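Local coordinates for protein glutathione S-transferase (Burkholderia glumae, PDB 4ISD) that binds glutathione and probably catalyses its conjugation to electrophilic substrates, as other glutathione S-transferases do, at residues Ile8-Gly13 with Val26-Lys31; Asp152-Asp157 with Thr171-Met176; Val93-Arg98 with Ala102-Leu107. All blocks are in the same frame, centred on the assembly; numbering follows the deposited sequence.

All three contacts are buried. Interactions 1 and 2 are wholly apolar across their segments, but lie on opposite sides of the chain's centre: the first packs a strand against a helix in the thioredoxin-like N-terminal half, the second packs the end of one helix against another in the helical C-terminal half. Interaction 3 stands where the linker enters helix 98-113, adds a hydrogen bond and an arginine to its packing, borders the second subunit much more widely than interaction 2, and alone includes an exposed residue, Arg98. The three touch one another. Val27 CG1 meets Val93 CG1 at 3.7 Å between interactions 1 and 3, Val26 packs on Thr171 between 1 and 2, and Phe173 on Leu107 between 2 and 3.

Interaction 1. Residues Ile8-Gly13 with Val26-Lys31; sequences ITLYVG and VVLKEK
Strand 8-13 and residues 26-31 of helix 19-31 stand a full side-chain layer apart, the closest alpha carbons, Ile8 CA and Leu28 CA, being 9.4 Å from each other, and no hydrogen bond joins the two segments. They are the first two elements of the beta-alpha-beta unit that opens the thioredoxin-like domain of a glutathione S-transferase; the unit closes with strand 36-40, parallel to 8-13. Leu28 is the helix residue that spans the gap to the strand. With CG anti to its carbonyl carbon (chi1 -69°), it reaches over and divides its two methyls between Ile8 and Leu10, alternate residues whose side chains leave the same sheet face. CD2 of Leu28 meets the branch methyl CG2 of Ile8 at 3.8 Å. In both pairs the side chains run past each other in opposite directions, lying alongside rather than end on. Thr9, between them, turns its side chain to the other face, where it packs on Gln65. The strand itself is held by backbone bonds from Ile8 and Leu10 to strand 36-40, and from Thr9 and Tyr11 to strand 63-66. Phe35, just before the third element of the unit, touches both Ile8 and Leu28 and so extends the apolar patch. The helix carries its charges elsewhere: Glu30 pairs with Arg201, and Lys31 with Asp82. At the Leu10 end, the leucine fork straddles its partner, CD1 and CD2 of Leu10 each lying 4.1 Å from Leu28 CD1.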
loop_
_atom_site.group_PDB
_atom_site.type_symbol
_atom_site.label_atom_id
_atom_site.label_comp_id
_atom_site.label_asym_id
_atom_site.label_seq_id
_atom_site.Cartn_x
_atom_site.Cartn_y
_atom_site.Cartn_z
ATOM N N ILE A 8 12.890 19.143 5.679
ATOM C CA ILE A 8 11.862 18.301 5.082
ATOM C C ILE A 8 11.156 19.063 3.958
ATOM O O ILE A 8 10.824 20.239 4.105
ATOM C CB ILE A 8 10.844 17.801 6.149
ATOM C CG1 ILE A 8 11.540 16.908 7.186
ATOM C CG2 ILE A 8 9.687 17.053 5.503
ATOM C CD1 ILE A 8 10.644 16.443 8.337
ATOM N N THR A 9 10.962 18.399 2.820
ATOM C CA THR A 9 10.236 18.998 1.705
ATOM C C THR A 9 9.131 18.060 1.253
ATOM O O THR A 9 9.281 16.838 1.291
ATOM C CB THR A 9 11.156 19.296 0.504
ATOM O OG1 THR A 9 12.222 20.166 0.909
ATOM C CG2 THR A 9 10.369 19.965 -0.613
ATOM N N LEU A 10 8.009 18.630 0.837
ATOM C CA LEU A 10 6.900 17.823 0.348
ATOM C C LEU A 10 6.518 18.283 -1.057
ATOM O O LEU A 10 6.344 19.479 -1.313
ATOM C CB LEU A 10 5.716 17.892 1.322
ATOM C CG LEU A 10 4.499 17.002 1.078
ATOM C CD1 LEU A 10 4.782 15.565 1.472
ATOM C CD2 LEU A 10 3.280 17.536 1.830
ATOM N N TYR A 11 6.442 17.318 -1.967
ATOM C CA TYR A 11 6.059 17.547 -3.354
ATOM C C TYR A 11 4.594 17.167 -3.475
ATOM O O TYR A 11 4.195 16.060 -3.098
ATOM C CB TYR A 11 6.931 16.696 -4.319
ATOM C CG TYR A 11 8.385 17.133 -4.344
ATOM C CD1 TYR A 11 9.279 16.702 -3.360
ATOM C CD2 TYR A 11 8.856 18.003 -5.326
ATOM C CE1 TYR A 11 10.599 17.123 -3.348
ATOM C CE2 TYR A 11 10.179 18.428 -5.328
ATOM C CZ TYR A 11 11.050 17.982 -4.335
ATOM O OH TYR A 11 12.372 18.400 -4.319
ATOM N N VAL A 12 3.790 18.090 -3.976
ATOM C CA VAL A 12 2.354 17.853 -4.120
ATOM C C VAL A 12 1.941 18.329 -5.505
ATOM O O VAL A 12 2.721 18.999 -6.182
ATOM C CB VAL A 12 1.520 18.588 -3.009
ATOM C CG1 VAL A 12 1.876 18.058 -1.618
ATOM C CG2 VAL A 12 1.732 20.097 -3.062
ATOM N N GLY A 13 0.731 17.976 -5.933
ATOM C CA GLY A 13 0.200 18.501 -7.178
ATOM C C GLY A 13 -0.074 19.985 -7.000
ATOM O O GLY A 13 -0.490 20.408 -5.919
ATOM N N VAL A 26 -0.909 15.668 6.141
ATOM C CA VAL A 26 -1.567 15.557 7.446
ATOM C C VAL A 26 -0.654 14.873 8.455
ATOM O O VAL A 26 -0.636 15.241 9.631
ATOM C CB VAL A 26 -2.961 14.875 7.369
ATOM C CG1 VAL A 26 -3.405 14.384 8.739
ATOM C CG2 VAL A 26 -3.993 15.840 6.767
ATOM N N VAL A 27 0.138 13.907 7.987
ATOM C CA VAL A 27 1.065 13.213 8.880
ATOM C C VAL A 27 2.083 14.184 9.476
ATOM O O VAL A 27 2.286 14.217 10.698
ATOM C CB VAL A 27 1.771 12.047 8.172
ATOM C CG1 VAL A 27 2.788 11.396 9.088
ATOM C CG2 VAL A 27 0.753 11.029 7.731
ATOM N N LEU A 28 2.702 14.980 8.610
ATOM C CA LEU A 28 3.704 15.955 9.033
ATOM C C LEU A 28 3.103 16.917 10.041
ATOM O O LEU A 28 3.689 17.185 11.094
ATOM C CB LEU A 28 4.237 16.736 7.826
ATOM C CG LEU A 28 5.111 15.959 6.833
ATOM C CD1 LEU A 28 5.078 16.592 5.446
ATOM C CD2 LEU A 28 6.553 15.876 7.342
ATOM N N LYS A 29 1.915 17.418 9.724
ATOM C CA LYS A 29 1.285 18.400 10.577
ATOM C C LYS A 29 0.896 17.830 11.933
ATOM O O LYS A 29 1.100 18.480 12.947
ATOM C CB LYS A 29 0.107 19.049 9.867
ATOM C CG LYS A 29 0.505 20.289 9.095
ATOM C CD LYS A 29 0.729 21.444 10.054
ATOM C CE LYS A 29 1.109 22.719 9.319
ATOM N NZ LYS A 29 2.339 22.534 8.505
ATOM N N GLU A 30 0.370 16.611 11.965
ATOM C CA GLU A 30 0.005 15.985 13.240
ATOM C C GLU A 30 1.194 15.903 14.196
ATOM O O GLU A 30 1.033 16.078 15.408
ATOM C CB GLU A 30 -0.532 14.574 13.014
ATOM C CG GLU A 30 -1.844 14.532 12.280
ATOM C CD GLU A 30 -2.996 15.063 13.099
ATOM O OE1 GLU A 30 -2.916 15.020 14.352
ATOM O OE2 GLU A 30 -3.984 15.514 12.483
ATOM N N LYS A 31 2.376 15.629 13.636
ATOM C CA LYS A 31 3.584 15.408 14.417
ATOM C C LYS A 31 4.275 16.706 14.801
ATOM O O LYS A 31 5.219 16.688 15.610
ATOM C CB LYS A 31 4.572 14.547 13.639
ATOM C CG LYS A 31 4.045 13.192 13.210
ATOM C CD LYS A 31 5.200 12.320 12.770
ATOM C CE LYS A 31 5.212 10.985 13.485
ATOM N NZ LYS A 31 4.438 9.942 12.760
#

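Interaction 2. Residues Asp152-Asp157 with Thr171-Met176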
loop_
_atom_site.group_PDB
_atom_site.type_symbol
_atom_site.label_atom_id
_atom_site.label_comp_id
_atom_site.label_asym_id
_atom_site.label_seq_id
_atom_site.Cartn_x
_atom_site.Cartn_y
_atom_site.Cartn_z
ATOM N N ASP A 152 -20.333 1.388 7.203
ATOM C CA ASP A 152 -21.348 1.038 8.182
ATOM C C ASP A 152 -20.763 0.146 9.274
ATOM O O ASP A 152 -21.149 0.245 10.439
ATOM C CB ASP A 152 -22.544 0.367 7.499
ATOM C CG ASP A 152 -23.728 0.174 8.432
ATOM O OD1 ASP A 152 -23.820 -0.898 9.069
ATOM O OD2 ASP A 152 -24.577 1.087 8.525
ATOM N N ARG A 153 -19.815 -0.708 8.901
ATOM C CA ARG A 153 -19.219 -1.649 9.853
ATOM C C ARG A 153 -18.146 -1.026 10.773
ATOM O O ARG A 153 -18.011 -1.434 11.925
ATOM C CB ARG A 153 -18.653 -2.880 9.121
ATOM N N LEU A 154 -17.397 -0.045 10.269
ATOM C CA LEU A 154 -16.214 0.473 10.964
ATOM C C LEU A 154 -16.448 1.781 11.698
ATOM O O LEU A 154 -15.718 2.113 12.629
ATOM C CB LEU A 154 -15.072 0.705 9.970
ATOM C CG LEU A 154 -14.536 -0.454 9.138
ATOM C CD1 LEU A 154 -13.460 0.069 8.192
ATOM C CD2 LEU A 154 -13.984 -1.558 10.027
ATOM N N ILE A 155 -17.441 2.544 11.257
ATOM C CA ILE A 155 -17.748 3.821 11.890
ATOM C C ILE A 155 -18.835 3.698 12.955
ATOM O O ILE A 155 -19.908 3.149 12.698
ATOM C CB ILE A 155 -18.188 4.853 10.856
ATOM C CG1 ILE A 155 -17.083 5.050 9.826
ATOM C CG2 ILE A 155 -18.551 6.173 11.543
ATOM C CD1 ILE A 155 -17.545 5.728 8.551
ATOM N N ASP A 156 -18.550 4.199 14.152
ATOM C CA ASP A 156 -19.544 4.226 15.221
ATOM C C ASP A 156 -19.523 5.592 15.914
ATOM O O ASP A 156 -18.459 6.180 16.088
ATOM C CB ASP A 156 -19.293 3.107 16.236
ATOM C CG ASP A 156 -20.562 2.702 16.986
ATOM O OD1 ASP A 156 -21.623 2.544 16.336
ATOM O OD2 ASP A 156 -20.507 2.544 18.228
ATOM N N ASP A 157 -20.684 6.106 16.307
ATOM C CA ASP A 157 -20.713 7.412 16.972
ATOM C C ASP A 157 -19.917 7.435 18.288
ATOM O O ASP A 157 -19.380 8.476 18.664
ATOM C CB ASP A 157 -22.141 7.953 17.126
ATOM C CG ASP A 157 -22.660 8.595 15.836
ATOM O OD1 ASP A 157 -21.830 9.165 15.105
ATOM O OD2 ASP A 157 -23.874 8.531 15.534
ATOM N N THR A 171 -8.173 9.872 8.030
ATOM C CA THR A 171 -8.151 10.921 7.009
ATOM C C THR A 171 -8.374 10.287 5.641
ATOM O O THR A 171 -9.176 10.771 4.838
ATOM C CB THR A 171 -6.799 11.642 6.953
ATOM O OG1 THR A 171 -6.392 12.006 8.275
ATOM C CG2 THR A 171 -6.897 12.892 6.090
ATOM N N ASP A 172 -7.654 9.194 5.389
ATOM C CA ASP A 172 -7.730 8.506 4.111
ATOM C C ASP A 172 -9.130 7.994 3.854
ATOM O O ASP A 172 -9.661 8.138 2.746
ATOM C CB ASP A 172 -6.745 7.339 4.089
ATOM C CG ASP A 172 -5.320 7.797 3.937
ATOM O OD1 ASP A 172 -5.125 9.005 3.629
ATOM O OD2 ASP A 172 -4.410 6.951 4.114
ATOM N N PHE A 173 -9.718 7.396 4.890
ATOM C CA PHE A 173 -11.069 6.857 4.812
ATOM C C PHE A 173 -12.071 7.978 4.536
ATOM O O PHE A 173 -12.928 7.856 3.648
ATOM C CB PHE A 173 -11.441 6.151 6.116
ATOM C CG PHE A 173 -12.569 5.181 5.973
ATOM C CD1 PHE A 173 -12.840 4.594 4.746
ATOM C CD2 PHE A 173 -13.356 4.848 7.063
ATOM C CE1 PHE A 173 -13.867 3.689 4.603
ATOM C CE2 PHE A 173 -14.396 3.952 6.928
ATOM C CZ PHE A 173 -14.653 3.369 5.693
ATOM N N ALA A 174 -11.945 9.069 5.293
ATOM C CA ALA A 174 -12.878 10.182 5.196
ATOM C C ALA A 174 -12.850 10.783 3.804
ATOM O O ALA A 174 -13.911 11.038 3.215
ATOM C CB ALA A 174 -12.572 11.229 6.235
ATOM N N LEU A 175 -11.648 10.991 3.267
ATOM C CA LEU A 175 -11.522 11.437 1.873
ATOM C C LEU A 175 -12.241 10.498 0.918
ATOM O O LEU A 175 -13.034 10.947 0.091
ATOM C CB LEU A 175 -10.059 11.599 1.455
ATOM C CG LEU A 175 -9.335 12.577 2.379
ATOM C CD1 LEU A 175 -7.932 12.926 1.887
ATOM C CD2 LEU A 175 -10.183 13.818 2.565
ATOM N N MET A 176 -11.985 9.194 1.053
ATOM C CA MET A 176 -12.581 8.204 0.145
ATOM C C MET A 176 -14.090 8.177 0.283
ATOM O O MET A 176 -14.797 8.097 -0.722
ATOM C CB MET A 176 -12.001 6.808 0.392
ATOM C CG MET A 176 -12.519 5.705 -0.543
ATOM S SD MET A 176 -12.044 5.804 -2.303
ATOM C CE MET A 176 -10.409 6.522 -2.211
#
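Asp172 OD2, one residue before the Phe173 that makes this contact, is gripped by two groups of helix 98-113: a salt bridge from Arg112 NH1 and a hydrogen bond from Gln108 NE2. The other oxygen, OD1, bonds to Ser23 OG of helix 19-31, which ties helix 168-177 of the all-helical C-terminal domain to the N-terminal domain. Arg112 also lines the glutathione pocket, so Asp172 is a second-shell partner of that site. Phe173 leaves the helix in another direction, with CG anti to the backbone N (chi1 -160°), and its ring enters the place where helix 139-154 ends. Leu154 closes that helix and Ile155 is the first residue to leave helical geometry; both send their side chains to the ring, crossing it obliquely. Around them, Val162 covers both Leu154 and Phe173, and Ile155 also rests on Val191 and Tyr194 of helix 189-199. Leu154 further packs on Leu57 of the second subunit. The closest approaches of both residues are to the same ring atom: Phe173 CE2 lies 4.2 Å from Leu154 CD1 and 4.0 Å from Ile155 CD1.

Interaction 3. Residues Val93-Arg98 with Ala102-Leu107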
loop_
_atom_site.group_PDB
_atom_site.type_symbol
_atom_site.label_atom_id
_atom_site.label_comp_id
_atom_site.label_asym_id
_atom_site.label_seq_id
_atom_site.Cartn_x
_atom_site.Cartn_y
_atom_site.Cartn_z
ATOM N N VAL A 93 0.936 8.518 14.058
ATOM C CA VAL A 93 -0.126 8.516 13.066
ATOM C C VAL A 93 -0.628 7.101 12.801
ATOM O O VAL A 93 -1.607 6.908 12.060
ATOM C CB VAL A 93 0.341 9.155 11.765
ATOM C CG1 VAL A 93 0.761 10.608 12.031
ATOM C CG2 VAL A 93 1.478 8.327 11.138
ATOM N N LEU A 94 0.048 6.118 13.402
ATOM C CA LEU A 94 -0.381 4.720 13.337
ATOM C C LEU A 94 -0.691 4.169 14.727
ATOM O O LEU A 94 0.003 4.491 15.693
ATOM C CB LEU A 94 0.697 3.855 12.679
ATOM C CG LEU A 94 0.867 3.819 11.156
ATOM C CD1 LEU A 94 1.828 2.682 10.769
ATOM C CD2 LEU A 94 -0.489 3.691 10.421
ATOM N N PRO A 95 -1.733 3.329 14.833
ATOM C CA PRO A 95 -2.116 2.700 16.107
ATOM C C PRO A 95 -0.980 1.915 16.768
ATOM O O PRO A 95 -0.164 1.295 16.085
ATOM C CB PRO A 95 -3.260 1.751 15.709
ATOM C CG PRO A 95 -3.840 2.360 14.479
ATOM C CD PRO A 95 -2.675 3.002 13.745
ATOM N N ALA A 96 -0.944 1.965 18.097
ATOM C CA ALA A 96 0.073 1.314 18.920
ATOM C C ALA A 96 -0.181 -0.181 19.022
ATOM O O ALA A 96 0.751 -0.971 19.132
ATOM C CB ALA A 96 0.076 1.924 20.332
ATOM N N ASP A 97 -1.456 -0.556 19.022
ATOM C CA ASP A 97 -1.839 -1.952 19.142
ATOM C C ASP A 97 -1.493 -2.710 17.859
ATOM O O ASP A 97 -1.888 -2.318 16.760
ATOM C CB ASP A 97 -3.326 -2.065 19.471
ATOM C CG ASP A 97 -3.801 -3.496 19.537
ATOM O OD1 ASP A 97 -3.507 -4.171 20.551
ATOM O OD2 ASP A 97 -4.482 -3.937 18.581
ATOM N N ARG A 98 -0.754 -3.802 18.010
ATOM C CA ARG A 98 -0.259 -4.559 16.866
ATOM C C ARG A 98 -1.360 -4.989 15.901
ATOM O O ARG A 98 -1.258 -4.727 14.697
ATOM C CB ARG A 98 0.545 -5.765 17.341
ATOM C CG ARG A 98 0.936 -6.723 16.257
ATOM C CD ARG A 98 1.365 -8.044 16.874
ATOM N NE ARG A 98 2.688 -7.981 17.483
ATOM C CZ ARG A 98 3.196 -8.944 18.245
ATOM N NH1 ARG A 98 2.473 -10.023 18.515
ATOM N NH2 ARG A 98 4.417 -8.829 18.754
ATOM N N ALA A 102 -2.194 -3.358 12.159
ATOM C CA ALA A 102 -2.379 -4.146 10.940
ATOM C C ALA A 102 -3.687 -3.767 10.220
ATOM O O ALA A 102 -3.758 -3.790 8.980
ATOM C CB ALA A 102 -2.299 -5.667 11.232
ATOM N N LEU A 103 -4.706 -3.389 10.994
ATOM C CA LEU A 103 -5.988 -3.018 10.399
ATOM C C LEU A 103 -5.939 -1.651 9.702
ATOM O O LEU A 103 -6.596 -1.435 8.665
ATOM C CB LEU A 103 -7.108 -3.058 11.440
ATOM C CG LEU A 103 -7.384 -4.460 11.970
ATOM C CD1 LEU A 103 -8.555 -4.473 12.910
ATOM C CD2 LEU A 103 -7.608 -5.423 10.808
ATOM N N ALA A 104 -5.164 -0.727 10.264
ATOM C CA ALA A 104 -5.018 0.577 9.641
ATOM C C ALA A 104 -4.217 0.414 8.347
ATOM O O ALA A 104 -4.567 0.977 7.307
ATOM C CB ALA A 104 -4.338 1.552 10.596
ATOM N N ARG A 105 -3.151 -0.378 8.417
ATOM C CA ARG A 105 -2.367 -0.696 7.237
ATOM C C ARG A 105 -3.228 -1.330 6.151
ATOM O O ARG A 105 -3.140 -0.960 4.966
ATOM C CB ARG A 105 -1.210 -1.610 7.605
ATOM C CG ARG A 105 -0.039 -0.873 8.249
ATOM C CD ARG A 105 0.959 -1.877 8.783
ATOM N NE ARG A 105 2.160 -1.266 9.325
ATOM C CZ ARG A 105 2.883 -1.815 10.294
ATOM N NH1 ARG A 105 2.500 -2.974 10.832
ATOM N NH2 ARG A 105 3.975 -1.200 10.734
ATOM N N GLN A 106 -4.066 -2.277 6.554
ATOM C CA GLN A 106 -5.068 -2.820 5.643
ATOM C C GLN A 106 -5.973 -1.752 5.013
ATOM O O GLN A 106 -6.187 -1.751 3.798
ATOM C CB GLN A 106 -5.932 -3.846 6.352
ATOM C CG GLN A 106 -7.207 -4.162 5.602
ATOM C CD GLN A 106 -8.014 -5.240 6.291
ATOM O OE1 GLN A 106 -7.984 -6.416 5.888
ATOM N NE2 GLN A 106 -8.734 -4.852 7.349
ATOM N N LEU A 107 -6.510 -0.850 5.830
ATOM C CA LEU A 107 -7.440 0.154 5.311
ATOM C C LEU A 107 -6.751 1.081 4.288
ATOM O O LEU A 107 -7.282 1.300 3.187
ATOM C CB LEU A 107 -8.103 0.934 6.457
ATOM C CG LEU A 107 -9.178 2.002 6.190
ATOM C CD1 LEU A 107 -10.264 1.506 5.235
ATOM C CD2 LEU A 107 -9.801 2.477 7.515
#
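Leu94 and Pro95, in the linker that leads from helix 74-84 into helix 98-113, supply the apolar part of this contact by packing on the helix they precede. The methyl of Ala104 is the common target. The proline turns the CD-CG side of its ring to it, with CD 3.8 Å and CG 4.0 Å from Ala104 CB, and Leu94 CD2 adds a looser approach to the same methyl at 4.4 Å. The other methyl of Leu94 goes to an arginine: CD1 comes obliquely to the guanidinium group of Arg105, 4.2 Å from NE. The polar contacts are of two kinds. Within the backbone, Ala102 N donates to Arg98 O over 3.0 Å, an i to i+4 helical bond in the first turns. Just ahead of it Asp97 is the N-cap; with CG anti to the backbone N (chi1 177°), the side chain caps a backbone N just past the segment, and its OD2 bonds to Thr100 OG1. Among charges, Arg105 is the chief residue. Its chain is extended through chi2 and chi3, which carries the guanidinium away from the helix, where NE forms a salt bridge with Glu79 OE2 of the same chain and NH1 one with Glu83 OE1 of the second subunit. These carboxylates would fix the group beside Leu94 and probably favour its positive charge. The contact thus lies at the junction of the thioredoxin-like and all-helical domains of the glutathione S-transferase fold and at the dimer interface. Leu94 touches Glu79 and Asp82 of helix 74-84, Ala104 rests on Ala169 of helix 168-177, and Gln106 OE1 accepts from Ser72 N in strand 69-72 of the second subunit.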